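Local coordinates for protein C-domain type II peptide synthetase (Streptomyces globisporus, PDB 4ZNM) that is a condensation-domain protein of the type II peptide synthetase kind, with the fold of the CoA-dependent acyltransferase clan, at residues G40-M45 / T79-E84; E91-G96 / R132-L137; A274-L279 / I289-F294. One frame throughout, in Å; residues are numbered along the deposited sequence.

Contact 1 (G40-M45 / T79-E84)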
ATOM      1  N   GLY A  40       0.653  10.153 -12.792  1.00 24.41           N
ATOM      2  CA  GLY A  40       0.817   8.717 -12.720  1.00 23.97           C
ATOM      3  C   GLY A  40       2.007   8.294 -11.883  1.00 23.23           C
ATOM      4  O   GLY A  40       2.590   9.091 -11.151  1.00 22.85           O
ATOM      5  N   PRO A  41       2.409   7.038 -12.017  1.00 23.09           N
ATOM      6  CA  PRO A  41       3.415   6.439 -11.131  1.00 22.34           C
ATOM      7  C   PRO A  41       4.815   7.039 -11.215  1.00 23.13           C
ATOM      8  O   PRO A  41       5.557   6.852 -10.261  1.00 21.94           O
ATOM      9  CB  PRO A  41       3.441   4.971 -11.559  1.00 22.56           C
ATOM     10  CG  PRO A  41       2.755   4.920 -12.890  1.00 23.45           C
ATOM     11  CD  PRO A  41       1.811   6.065 -12.949  1.00 23.63           C
ATOM     12  N   PHE A  42       5.166   7.745 -12.297  1.00 23.66           N
ATOM     13  CA  PHE A  42       6.460   8.389 -12.354  1.00 23.97           C
ATOM     14  C   PHE A  42       6.322   9.901 -12.170  1.00 24.14           C
ATOM     15  O   PHE A  42       7.261  10.666 -12.373  1.00 24.59           O
ATOM     16  CB  PHE A  42       7.165   8.001 -13.668  1.00 25.06           C
ATOM     17  CG  PHE A  42       7.344   6.532 -13.773  1.00 24.92           C
ATOM     18  CD1 PHE A  42       8.409   5.920 -13.146  1.00 26.08           C
ATOM     19  CD2 PHE A  42       6.388   5.746 -14.401  1.00 25.20           C
ATOM     20  CE1 PHE A  42       8.559   4.547 -13.166  1.00 24.34           C
ATOM     21  CE2 PHE A  42       6.530   4.358 -14.452  1.00 26.65           C
ATOM     22  CZ  PHE A  42       7.611   3.754 -13.831  1.00 24.65           C
ATOM     23  N   GLY A  43       5.130  10.324 -11.766  1.00 23.80           N
ATOM     24  CA  GLY A  43       4.908  11.703 -11.404  1.00 23.87           C
ATOM     25  C   GLY A  43       5.099  11.934  -9.901  1.00 22.78           C
ATOM     26  O   GLY A  43       5.289  10.997  -9.115  1.00 21.95           O
ATOM     27  N   PRO A  44       4.998  13.190  -9.482  1.00 22.83           N
ATOM     28  CA  PRO A  44       5.347  13.627  -8.119  1.00 21.99           C
ATOM     29  C   PRO A  44       4.267  13.328  -7.095  1.00 25.01           C
ATOM     30  O   PRO A  44       4.531  13.589  -5.932  1.00 22.11           O
ATOM     31  CB  PRO A  44       5.532  15.136  -8.267  1.00 22.61           C
ATOM     32  CG  PRO A  44       4.623  15.516  -9.409  1.00 26.15           C
ATOM     33  CD  PRO A  44       4.592  14.311 -10.352  1.00 24.29           C
HETATM   34  N   MSE A  45       3.100  12.811  -7.489  1.00 21.17           N
HETATM   35  CA  MSE A  45       2.096  12.449  -6.485  1.00 22.41           C
HETATM   36  C   MSE A  45       2.080  10.948  -6.189  1.00 25.28           C
HETATM   37  O   MSE A  45       1.277  10.467  -5.364  1.00 23.61           O
HETATM   38  CB  MSE A  45       0.698  12.927  -6.922  1.00 22.23           C
HETATM   39  CG  MSE A  45       0.560  14.425  -7.078  1.00 32.40           C
HETATM   40 SE   MSE A  45       0.928  15.395  -5.347  0.81 34.07          SE
HETATM   41  CE  MSE A  45      -0.679  14.820  -4.377  1.00 32.83           C
ATOM     42  N   THR A  79      17.839   6.278  -5.702  1.00 22.54           N
ATOM     43  CA  THR A  79      17.719   5.805  -7.091  1.00 23.75           C
ATOM     44  C   THR A  79      16.641   6.577  -7.846  1.00 22.10           C
ATOM     45  O   THR A  79      15.461   6.272  -7.772  1.00 24.55           O
ATOM     46  CB  THR A  79      17.431   4.297  -7.151  1.00 25.07           C
ATOM     47  OG1 THR A  79      18.451   3.601  -6.418  1.00 25.84           O
ATOM     48  CG2 THR A  79      17.480   3.786  -8.565  1.00 24.19           C
ATOM     49  N   SER A  80      17.073   7.607  -8.566  1.00 20.50           N
ATOM     50  CA  SER A  80      16.162   8.358  -9.402  1.00 19.52           C
ATOM     51  C   SER A  80      15.775   7.534 -10.633  1.00 19.32           C
ATOM     52  O   SER A  80      16.468   6.593 -11.023  1.00 27.85           O
ATOM     53  CB  SER A  80      16.814   9.664  -9.842  1.00 23.95           C
ATOM     54  OG  SER A  80      17.911   9.387 -10.699  1.00 27.79           O
ATOM     55  N   LEU A  81      14.667   7.921 -11.237  1.00 26.68           N
ATOM     56  CA  LEU A  81      14.144   7.313 -12.434  1.00 25.31           C
ATOM     57  C   LEU A  81      13.895   8.440 -13.439  1.00 29.45           C
ATOM     58  O   LEU A  81      13.066   9.337 -13.186  1.00 29.42           O
ATOM     59  CB  LEU A  81      12.842   6.572 -12.127  1.00 23.82           C
ATOM     60  CG  LEU A  81      12.946   5.392 -11.163  1.00 26.03           C
ATOM     61  CD1 LEU A  81      11.562   4.823 -10.933  1.00 27.76           C
ATOM     62  CD2 LEU A  81      13.863   4.313 -11.701  1.00 31.93           C
ATOM     63  N   VAL A  82      14.608   8.427 -14.552  1.00 27.52           N
ATOM     64  CA  VAL A  82      14.460   9.507 -15.526  1.00 31.41           C
ATOM     65  C   VAL A  82      13.966   8.953 -16.852  1.00 35.74           C
ATOM     66  O   VAL A  82      14.315   7.829 -17.225  1.00 34.44           O
ATOM     67  CB  VAL A  82      15.775  10.273 -15.713  1.00 38.01           C
ATOM     68  CG1 VAL A  82      16.170  11.006 -14.405  1.00 35.07           C
ATOM     69  CG2 VAL A  82      16.866   9.333 -16.196  1.00 37.33           C
ATOM     70  N   ARG A  83      13.127   9.723 -17.543  1.00 37.81           N
ATOM     71  CA  ARG A  83      12.618   9.285 -18.837  1.00 42.61           C
ATOM     72  C   ARG A  83      13.756   9.188 -19.816  1.00 39.15           C
ATOM     73  O   ARG A  83      14.574  10.095 -19.915  1.00 44.72           O
ATOM     74  CB  ARG A  83      11.570  10.241 -19.383  1.00 55.30           C
ATOM     75  CG  ARG A  83      10.366  10.345 -18.510  1.00 64.09           C
ATOM     76  CD  ARG A  83       9.156  10.794 -19.284  1.00 63.48           C
ATOM     77  NE  ARG A  83       7.983  10.723 -18.426  1.00 72.70           N
ATOM     78  CZ  ARG A  83       7.066   9.761 -18.464  1.00 74.43           C
ATOM     79  NH1 ARG A  83       6.050   9.801 -17.611  1.00 65.03           N
ATOM     80  NH2 ARG A  83       7.149   8.774 -19.350  1.00 83.22           N
ATOM     81  N   GLU A  84      13.801   8.076 -20.532  1.00 43.81           N
ATOM     82  CA  GLU A  84      14.781   7.867 -21.579  1.00 49.41           C
ATOM     83  C   GLU A  84      14.196   6.897 -22.591  1.00 51.37           C
ATOM     84  O   GLU A  84      13.777   5.795 -22.224  1.00 47.75           O
ATOM     85  CB  GLU A  84      16.086   7.319 -21.006  1.00 72.15           C
ATOM     86  CG  GLU A  84      17.103   6.910 -22.056  1.00 93.92           C
ATOM     87  CD  GLU A  84      18.519   6.915 -21.515  1.00 96.30           C
ATOM     88  OE1 GLU A  84      18.837   6.028 -20.698  1.00 97.06           O
ATOM     89  OE2 GLU A  84      19.310   7.808 -21.898  1.00 93.24           O
TER
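The loop residue Phe-42 faces Leu-81 of strand 79-84 with their CA atoms 7.8 Å apart, a spacing filled by side chains; no hydrogen bond crosses between the segments. Both CB atoms are directed at the opposite segment. In the loop, Gly-43 N donates to Gly-40 O at 2.9 Å, which closes a type I beta turn with Pro-41 and Phe-42 at its two inner positions and presents the phenyl ring to the strand.

The touch itself is narrow. One methyl of Leu-81 meets the rim of the aromatic ring: CD1 of Leu-81 lies 3.8 Å from CE1 of Phe-42 and 4.0 Å from CD1 of Phe-42, near the ring plane, so the approach is edge-on and not over a face. Phe-42 has CG beside its own backbone N and anti to the carbonyl carbon (chi1 -59°), and the near-perpendicular second torsion (chi2 -82°) turns the CD1-CE1 side of the ring to the methyl. Elsewhere the ring stacks with His-88 and rests on Leu-27 and Cys-28 of helix 22-28.

Arg-83 arrives by its far end. Its NH1 stands 4.5 Å from CB of Phe-42, a loose and oblique approach, while the same nitrogen forms a salt bridge with Asp-31.

Only 112 Å² is buried between the segments, and the two residues in closest touch are both buried. The cohesion here is therefore dispersive, a methyl against a ring edge in the interior, with the guanidinium's charge answered by Asp-31 at the margin of the apolar patch.

Contact 2 (E91-G96 / R132-L137). With NA (sodium ion), chain C.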
ATOM      1  N   GLU A  91      19.025   5.459 -11.894  1.00 24.76           N
ATOM      2  CA  GLU A  91      20.410   5.796 -11.636  1.00 27.69           C
ATOM      3  C   GLU A  91      20.607   6.013 -10.145  1.00 21.95           C
ATOM      4  O   GLU A  91      19.861   6.776  -9.515  1.00 24.28           O
ATOM      5  CB  GLU A  91      20.841   7.032 -12.400  1.00 34.04           C
ATOM      6  CG  GLU A  91      22.323   7.338 -12.137  1.00 46.47           C
ATOM      7  CD  GLU A  91      22.845   8.492 -12.980  1.00 58.71           C
ATOM      8  OE1 GLU A  91      22.036   9.066 -13.740  1.00 56.49           O
ATOM      9  OE2 GLU A  91      24.056   8.819 -12.878  1.00 62.61           O
ATOM     10  N   ILE A  92      21.592   5.324  -9.578  1.00 25.70           N
ATOM     11  CA  ILE A  92      21.867   5.427  -8.144  1.00 31.17           C
ATOM     12  C   ILE A  92      22.776   6.620  -7.921  1.00 33.89           C
ATOM     13  O   ILE A  92      23.899   6.628  -8.385  1.00 32.28           O
ATOM     14  CB  ILE A  92      22.516   4.150  -7.584  1.00 30.54           C
ATOM     15  CG1 ILE A  92      21.595   2.948  -7.808  1.00 27.98           C
ATOM     16  CG2 ILE A  92      22.818   4.313  -6.066  1.00 27.24           C
ATOM     17  CD1 ILE A  92      22.183   1.612  -7.370  1.00 32.12           C
ATOM     18  N   LEU A  93      22.291   7.611  -7.184  1.00 27.70           N
ATOM     19  CA  LEU A  93      23.031   8.858  -6.979  1.00 29.85           C
ATOM     20  C   LEU A  93      23.627   8.928  -5.578  1.00 27.84           C
ATOM     21  O   LEU A  93      23.201   8.191  -4.685  1.00 28.65           O
ATOM     22  CB  LEU A  93      22.103  10.069  -7.214  1.00 28.18           C
ATOM     23  CG  LEU A  93      21.379  10.062  -8.560  1.00 28.24           C
ATOM     24  CD1 LEU A  93      20.193  10.990  -8.541  1.00 32.38           C
ATOM     25  CD2 LEU A  93      22.344  10.416  -9.674  1.00 35.94           C
ATOM     26  N   PRO A  94      24.616   9.808  -5.389  1.00 28.79           N
ATOM     27  CA  PRO A  94      25.055  10.173  -4.033  1.00 35.71           C
ATOM     28  C   PRO A  94      23.933  10.873  -3.263  1.00 30.35           C
ATOM     29  O   PRO A  94      23.182  11.644  -3.867  1.00 32.25           O
ATOM     30  CB  PRO A  94      26.233  11.125  -4.280  1.00 32.70           C
ATOM     31  CG  PRO A  94      26.586  10.998  -5.715  1.00 35.50           C
ATOM     32  CD  PRO A  94      25.341  10.569  -6.427  1.00 29.72           C
ATOM     33  N   ALA A  95      23.810  10.606  -1.966  1.00 28.62           N
ATOM     34  CA  ALA A  95      22.769  11.225  -1.134  1.00 27.62           C
ATOM     35  C   ALA A  95      22.794  12.737  -1.259  1.00 27.01           C
ATOM     36  O   ALA A  95      23.865  13.344  -1.388  1.00 31.14           O
ATOM     37  CB  ALA A  95      22.948  10.826   0.342  1.00 25.70           C
ATOM     38  N   GLY A  96      21.626  13.362  -1.244  1.00 28.33           N
ATOM     39  CA  GLY A  96      21.606  14.820  -1.281  1.00 24.71           C
ATOM     40  C   GLY A  96      21.785  15.369   0.149  1.00 24.61           C
ATOM     41  O   GLY A  96      21.988  14.622   1.099  1.00 24.41           O
ATOM     42  N   ARG A 132      12.366  12.091 -10.397  1.00 23.27           N
ATOM     43  CA  ARG A 132      13.378  12.396 -11.417  1.00 28.49           C
ATOM     44  C   ARG A 132      14.645  12.991 -10.809  1.00 30.69           C
ATOM     45  O   ARG A 132      15.696  13.023 -11.451  1.00 28.17           O
ATOM     46  CB  ARG A 132      12.798  13.339 -12.479  1.00 27.53           C
ATOM     47  CG  ARG A 132      11.771  12.607 -13.348  1.00 25.22           C
ATOM     48  CD  ARG A 132      11.452  13.328 -14.676  1.00 28.69           C
ATOM     49  NE  ARG A 132      10.831  14.624 -14.398  1.00 36.68           N
ATOM     50  CZ  ARG A 132       9.525  14.811 -14.213  1.00 38.41           C
ATOM     51  NH1 ARG A 132       9.056  16.027 -13.966  1.00 40.04           N
ATOM     52  NH2 ARG A 132       8.680  13.787 -14.281  1.00 35.49           N
ATOM     53  N   GLU A 133      14.562  13.442  -9.564  1.00 22.86           N
ATOM     54  CA  GLU A 133      15.769  13.877  -8.857  1.00 23.90           C
ATOM     55  C   GLU A 133      15.570  13.771  -7.368  1.00 26.10           C
ATOM     56  O   GLU A 133      14.457  13.704  -6.913  1.00 22.90           O
ATOM     57  CB  GLU A 133      16.152  15.322  -9.237  1.00 33.36           C
ATOM     58  CG  GLU A 133      15.212  16.388  -8.755  1.00 49.55           C
ATOM     59  CD  GLU A 133      14.074  16.659  -9.707  1.00 87.57           C
ATOM     60  OE1 GLU A 133      14.054  16.070 -10.806  1.00107.44           O
ATOM     61  OE2 GLU A 133      13.195  17.474  -9.359  1.00100.86           O
ATOM     62  N   LEU A 134      16.656  13.762  -6.612  1.00 22.03           N
ATOM     63  CA  LEU A 134      16.552  13.691  -5.152  1.00 26.96           C
ATOM     64  C   LEU A 134      15.894  14.982  -4.628  1.00 24.92           C
ATOM     65  O   LEU A 134      15.973  16.005  -5.284  1.00 25.40           O
ATOM     66  CB  LEU A 134      17.935  13.475  -4.545  1.00 30.08           C
ATOM     67  CG  LEU A 134      18.701  12.253  -5.097  1.00 27.89           C
ATOM     68  CD1 LEU A 134      19.958  11.966  -4.329  1.00 31.41           C
ATOM     69  CD2 LEU A 134      17.830  10.986  -5.135  1.00 25.10           C
ATOM     70  N   PRO A 135      15.237  14.926  -3.457  1.00 24.86           N
ATOM     71  CA  PRO A 135      15.162  13.731  -2.608  1.00 20.21           C
ATOM     72  C   PRO A 135      14.047  12.773  -3.029  1.00 19.62           C
ATOM     73  O   PRO A 135      13.117  13.157  -3.716  1.00 20.95           O
ATOM     74  CB  PRO A 135      14.879  14.303  -1.227  1.00 21.68           C
ATOM     75  CG  PRO A 135      14.031  15.514  -1.501  1.00 24.46           C
ATOM     76  CD  PRO A 135      14.565  16.084  -2.823  1.00 27.13           C
ATOM     77  N   LEU A 136      14.166  11.530  -2.593  1.00 18.03           N
ATOM     78  CA  LEU A 136      13.110  10.552  -2.710  1.00 20.09           C
ATOM     79  C   LEU A 136      12.448  10.272  -1.355  1.00 22.90           C
ATOM     80  O   LEU A 136      11.525   9.455  -1.264  1.00 21.05           O
ATOM     81  CB  LEU A 136      13.694   9.274  -3.287  1.00 19.54           C
ATOM     82  CG  LEU A 136      14.235   9.423  -4.718  1.00 21.35           C
ATOM     83  CD1 LEU A 136      14.837   8.098  -5.133  1.00 24.75           C
ATOM     84  CD2 LEU A 136      13.135   9.845  -5.658  1.00 24.93           C
ATOM     85  N   LEU A 137      12.942  10.936  -0.298  1.00 20.72           N
ATOM     86  CA  LEU A 137      12.388  10.802   1.047  1.00 19.96           C
ATOM     87  C   LEU A 137      12.460  12.177   1.675  1.00 21.99           C
ATOM     88  O   LEU A 137      13.510  12.784   1.634  1.00 21.66           O
ATOM     89  CB  LEU A 137      13.181   9.797   1.888  1.00 20.74           C
ATOM     90  CG  LEU A 137      12.889   9.709   3.391  1.00 24.80           C
ATOM     91  CD1 LEU A 137      11.529   9.040   3.678  1.00 24.58           C
ATOM     92  CD2 LEU A 137      14.005   8.930   4.142  1.00 23.60           C
TER
HETATM   93 NA    NA C 501      12.545  14.089  -5.728  1.00 23.63          NA
HETATM   94  O   HOH W   1      11.807  16.132  -5.139  1.00 30.08           O
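A sodium site occupies the loop that leads into strand 137-143, and the contact packs the far side of that loop against the chain leaving strand 87-92. Main-chain oxygens supply three of the five ligands: O of Glu-133 and O of Pro-135, each 2.3 Å from the sodium ion, and O of Ser-130. The others are OG of Ser-130 and water 1, whose oxygen lies 2.2 Å from the sodium ion. The peptide bond before Pro-135 is cis, and the carbonyls of the residues on either side of Leu-134 both reach the ion.

Leu-134, between these two ligand residues, sends its side chain the other way, to segment 91-96. CD1 of Leu-93 sits 4.0 Å from CG of Leu-134 and 4.1 Å from its CD2, the two side chains running antiparallel, alongside each other. The other methyl, CD1 of Leu-134, comes 3.3 Å from O of Pro-94 and 3.8 Å from N of Gly-96, and so rests on the backbone of the chain beyond Leu-93; it is carried there with CG beside the residue's own backbone N (chi1 -55°). The CA atoms of Gly-96 and Leu-134 are 6.5 Å apart, the nearest such pair.

No hydrogen bond joins the segments, and 154 Å² is buried at the protein surface. The chemistry thus divides by face of the loop: carbonyl dipoles, probably polarised further by the cation, point to sodium on one side, while on the other Leu-134 makes a purely apolar contact with the strand exit.

Contact 3 (A274-L279 / I289-F294)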
ATOM      1  N   ALA A 274     -13.489 -11.894   1.091  1.00 25.44           N
ATOM      2  CA  ALA A 274     -14.765 -12.586   0.814  1.00 23.60           C
ATOM      3  C   ALA A 274     -15.949 -11.643   0.828  1.00 23.75           C
ATOM      4  O   ALA A 274     -16.817 -11.718  -0.049  1.00 24.82           O
ATOM      5  CB  ALA A 274     -15.008 -13.705   1.824  1.00 29.22           C
ATOM      6  N   ALA A 275     -16.030 -10.790   1.855  1.00 25.98           N
ATOM      7  CA  ALA A 275     -17.134  -9.838   1.947  1.00 23.99           C
ATOM      8  C   ALA A 275     -17.122  -8.891   0.737  1.00 23.19           C
ATOM      9  O   ALA A 275     -18.179  -8.456   0.265  1.00 23.31           O
ATOM     10  CB  ALA A 275     -17.066  -9.041   3.227  1.00 25.64           C
ATOM     11  N   TYR A 276     -15.937  -8.548   0.253  1.00 24.51           N
ATOM     12  CA  TYR A 276     -15.837  -7.674  -0.940  1.00 23.59           C
ATOM     13  C   TYR A 276     -16.419  -8.383  -2.163  1.00 23.70           C
ATOM     14  O   TYR A 276     -17.121  -7.786  -2.992  1.00 30.67           O
ATOM     15  CB  TYR A 276     -14.389  -7.268  -1.200  1.00 21.19           C
ATOM     16  CG  TYR A 276     -14.247  -6.216  -2.263  1.00 23.99           C
ATOM     17  CD1 TYR A 276     -14.960  -5.037  -2.173  1.00 23.42           C
ATOM     18  CD2 TYR A 276     -13.409  -6.400  -3.353  1.00 22.82           C
ATOM     19  CE1 TYR A 276     -14.850  -4.069  -3.125  1.00 23.29           C
ATOM     20  CE2 TYR A 276     -13.275  -5.409  -4.316  1.00 26.68           C
ATOM     21  CZ  TYR A 276     -13.994  -4.242  -4.175  1.00 19.93           C
ATOM     22  OH  TYR A 276     -13.912  -3.230  -5.095  1.00 26.51           O
ATOM     23  N   GLN A 277     -16.143  -9.671  -2.262  1.00 25.73           N
ATOM     24  CA  GLN A 277     -16.670 -10.452  -3.370  1.00 22.72           C
ATOM     25  C   GLN A 277     -18.177 -10.504  -3.311  1.00 27.34           C
ATOM     26  O   GLN A 277     -18.866 -10.370  -4.349  1.00 23.81           O
ATOM     27  CB  GLN A 277     -16.085 -11.854  -3.362  1.00 25.31           C
ATOM     28  CG  GLN A 277     -14.611 -11.839  -3.613  1.00 27.85           C
ATOM     29  CD  GLN A 277     -14.036 -13.207  -3.810  1.00 42.51           C
ATOM     30  OE1 GLN A 277     -13.950 -13.703  -4.933  1.00 60.64           O
ATOM     31  NE2 GLN A 277     -13.620 -13.822  -2.727  1.00 34.88           N
ATOM     32  N   VAL A 278     -18.702 -10.691  -2.106  1.00 23.32           N
ATOM     33  CA  VAL A 278     -20.146 -10.692  -1.915  1.00 25.17           C
ATOM     34  C   VAL A 278     -20.707  -9.342  -2.359  1.00 26.27           C
ATOM     35  O   VAL A 278     -21.724  -9.276  -3.047  1.00 26.30           O
ATOM     36  CB  VAL A 278     -20.537 -11.024  -0.459  1.00 24.79           C
ATOM     37  CG1 VAL A 278     -22.024 -10.879  -0.230  1.00 25.71           C
ATOM     38  CG2 VAL A 278     -20.175 -12.453  -0.138  1.00 25.18           C
ATOM     39  N   LEU A 279     -20.047  -8.265  -1.964  1.00 25.45           N
ATOM     40  CA  LEU A 279     -20.484  -6.928  -2.351  1.00 23.56           C
ATOM     41  C   LEU A 279     -20.491  -6.764  -3.873  1.00 26.53           C
ATOM     42  O   LEU A 279     -21.449  -6.263  -4.419  1.00 25.91           O
ATOM     43  CB  LEU A 279     -19.577  -5.860  -1.758  1.00 24.65           C
ATOM     44  CG  LEU A 279     -19.866  -4.402  -2.163  1.00 29.58           C
ATOM     45  CD1 LEU A 279     -21.195  -3.923  -1.594  1.00 27.42           C
ATOM     46  CD2 LEU A 279     -18.753  -3.520  -1.702  1.00 28.27           C
ATOM     47  N   ILE A 289     -15.790 -14.240 -10.273  1.00 29.68           N
ATOM     48  CA  ILE A 289     -15.264 -12.973  -9.807  1.00 28.62           C
ATOM     49  C   ILE A 289     -13.748 -12.977  -9.734  1.00 32.42           C
ATOM     50  O   ILE A 289     -13.141 -13.729  -8.954  1.00 34.04           O
ATOM     51  CB  ILE A 289     -15.880 -12.626  -8.442  1.00 32.32           C
ATOM     52  CG1 ILE A 289     -17.381 -12.357  -8.626  1.00 35.87           C
ATOM     53  CG2 ILE A 289     -15.186 -11.429  -7.823  1.00 32.47           C
ATOM     54  CD1 ILE A 289     -18.062 -11.877  -7.376  1.00 40.20           C
ATOM     55  N   THR A 290     -13.132 -12.119 -10.532  1.00 26.22           N
ATOM     56  CA  THR A 290     -11.695 -11.965 -10.464  1.00 25.20           C
ATOM     57  C   THR A 290     -11.342 -10.550  -9.987  1.00 24.33           C
ATOM     58  O   THR A 290     -11.658  -9.563 -10.649  1.00 24.28           O
ATOM     59  CB  THR A 290     -11.015 -12.223 -11.837  1.00 25.17           C
ATOM     60  OG1 THR A 290     -11.302 -13.548 -12.294  1.00 30.46           O
ATOM     61  CG2 THR A 290      -9.526 -12.060 -11.726  1.00 24.23           C
ATOM     62  N   VAL A 291     -10.651 -10.487  -8.862  1.00 23.74           N
ATOM     63  CA  VAL A 291     -10.247  -9.225  -8.219  1.00 24.21           C
ATOM     64  C   VAL A 291      -8.782  -9.346  -7.833  1.00 23.29           C
ATOM     65  O   VAL A 291      -8.384 -10.322  -7.211  1.00 23.58           O
ATOM     66  CB  VAL A 291     -11.113  -8.891  -6.989  1.00 28.23           C
ATOM     67  CG1 VAL A 291     -10.605  -7.603  -6.279  1.00 25.40           C
ATOM     68  CG2 VAL A 291     -12.547  -8.694  -7.406  1.00 30.90           C
ATOM     69  N   PRO A 292      -7.972  -8.364  -8.205  1.00 22.98           N
ATOM     70  CA  PRO A 292      -6.567  -8.441  -7.834  1.00 23.96           C
ATOM     71  C   PRO A 292      -6.341  -7.955  -6.415  1.00 27.40           C
ATOM     72  O   PRO A 292      -7.096  -7.115  -5.891  1.00 24.44           O
ATOM     73  CB  PRO A 292      -5.874  -7.491  -8.831  1.00 28.19           C
ATOM     74  CG  PRO A 292      -6.932  -6.560  -9.260  1.00 31.37           C
ATOM     75  CD  PRO A 292      -8.233  -7.260  -9.151  1.00 23.98           C
ATOM     76  N   THR A 293      -5.315  -8.514  -5.793  1.00 25.77           N
ATOM     77  CA  THR A 293      -4.790  -7.978  -4.555  1.00 24.37           C
ATOM     78  C   THR A 293      -3.366  -7.581  -4.867  1.00 26.12           C
ATOM     79  O   THR A 293      -2.897  -7.823  -5.982  1.00 24.09           O
ATOM     80  CB  THR A 293      -4.844  -9.027  -3.396  1.00 23.83           C
ATOM     81  OG1 THR A 293      -4.630  -8.373  -2.136  1.00 26.91           O
ATOM     82  CG2 THR A 293      -3.794 -10.114  -3.582  1.00 27.39           C
ATOM     83  N   PHE A 294      -2.678  -6.991  -3.892  1.00 24.49           N
ATOM     84  CA  PHE A 294      -1.221  -6.856  -3.950  1.00 28.21           C
ATOM     85  C   PHE A 294      -0.662  -7.776  -2.891  1.00 28.14           C
ATOM     86  O   PHE A 294      -1.008  -7.666  -1.702  1.00 27.76           O
ATOM     87  CB  PHE A 294      -0.729  -5.424  -3.666  1.00 22.60           C
ATOM     88  CG  PHE A 294      -0.794  -4.503  -4.824  1.00 25.20           C
ATOM     89  CD1 PHE A 294       0.136  -4.586  -5.846  1.00 26.52           C
ATOM     90  CD2 PHE A 294      -1.735  -3.489  -4.855  1.00 27.33           C
ATOM     91  CE1 PHE A 294       0.114  -3.703  -6.896  1.00 27.89           C
ATOM     92  CE2 PHE A 294      -1.787  -2.607  -5.905  1.00 27.42           C
ATOM     93  CZ  PHE A 294      -0.866  -2.711  -6.946  1.00 29.78           C
TER
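Tyr-276 of helix 268-284 and Val-291 of strand 288-295 meet at about a right angle, the edge of the phenol ring against a single methyl. CG1 of Val-291 lies 4.0 Å from CE2 of Tyr-276, near the plane of the ring, so the valine abuts the rim and leaves the faces to other residues. Phe-371 stacks with the ring and Trp-412 meets it edge-to-face. Tyr-276 reaches the strand because CG is anti to the backbone N (chi1 -171°), which swings the ring out from the helix to Val-291; its hydroxyl is hydrogen-bonded to OG of Ser-369. A first torsion of 176° in Val-291 aims CG1 at the ring edge.

One residue along the helix and two back on the strand, Gln-277 and Ile-289 cross obliquely, and the isoleucine touches the glutamine at two levels. Its CD1 reaches the helix backbone, 3.5 Å from O of Gln-277. Its CG2 methyl instead lies 3.9 Å from OE1 of Gln-277, at the end of a side chain extended beyond CG. These are van der Waals approaches, with no hydrogen bond between the segments. The backbones are nearest here, CA of Gln-277 standing 7.1 Å from CA of Ile-289. Ile-289 and Val-291, two residues apart, both project to the helix, whereas Thr-290 between them projects from the other side of the strand.

All four touching residues are buried, and 186 Å² is buried between the segments. A helix is thus seated on a strand by branched aliphatic methyls that meet a ring edge and an amide, while the phenol's polar end is satisfied by Ser-369 and the ring's position is further defined by its aromatic neighbours.

In the fold
From the N terminus, the loop ahead of strand 47-55 folds onto strand 79-84 in contact 1, closing 33 intervening residues that include helix 60-73. The chain then turns back along strand 87-92, partner of 79-84 in a two-stranded antiparallel sheet, and contact 2 closes a second loop across helix 110-125 at the approach to strand 137-143. Contact 3 joins helix 268-284 to strand 288-295, which follows it, with nine residues between the segments. The three follow in series, without nesting or crossing. Contacts 1 and 2, centres 12 Å apart, touch through that small sheet and where strand 79-84 packs on segment 132-137. Contact 3 lies about 37 Å from contact 2, centre to centre, on the opposite side of the chain's centre.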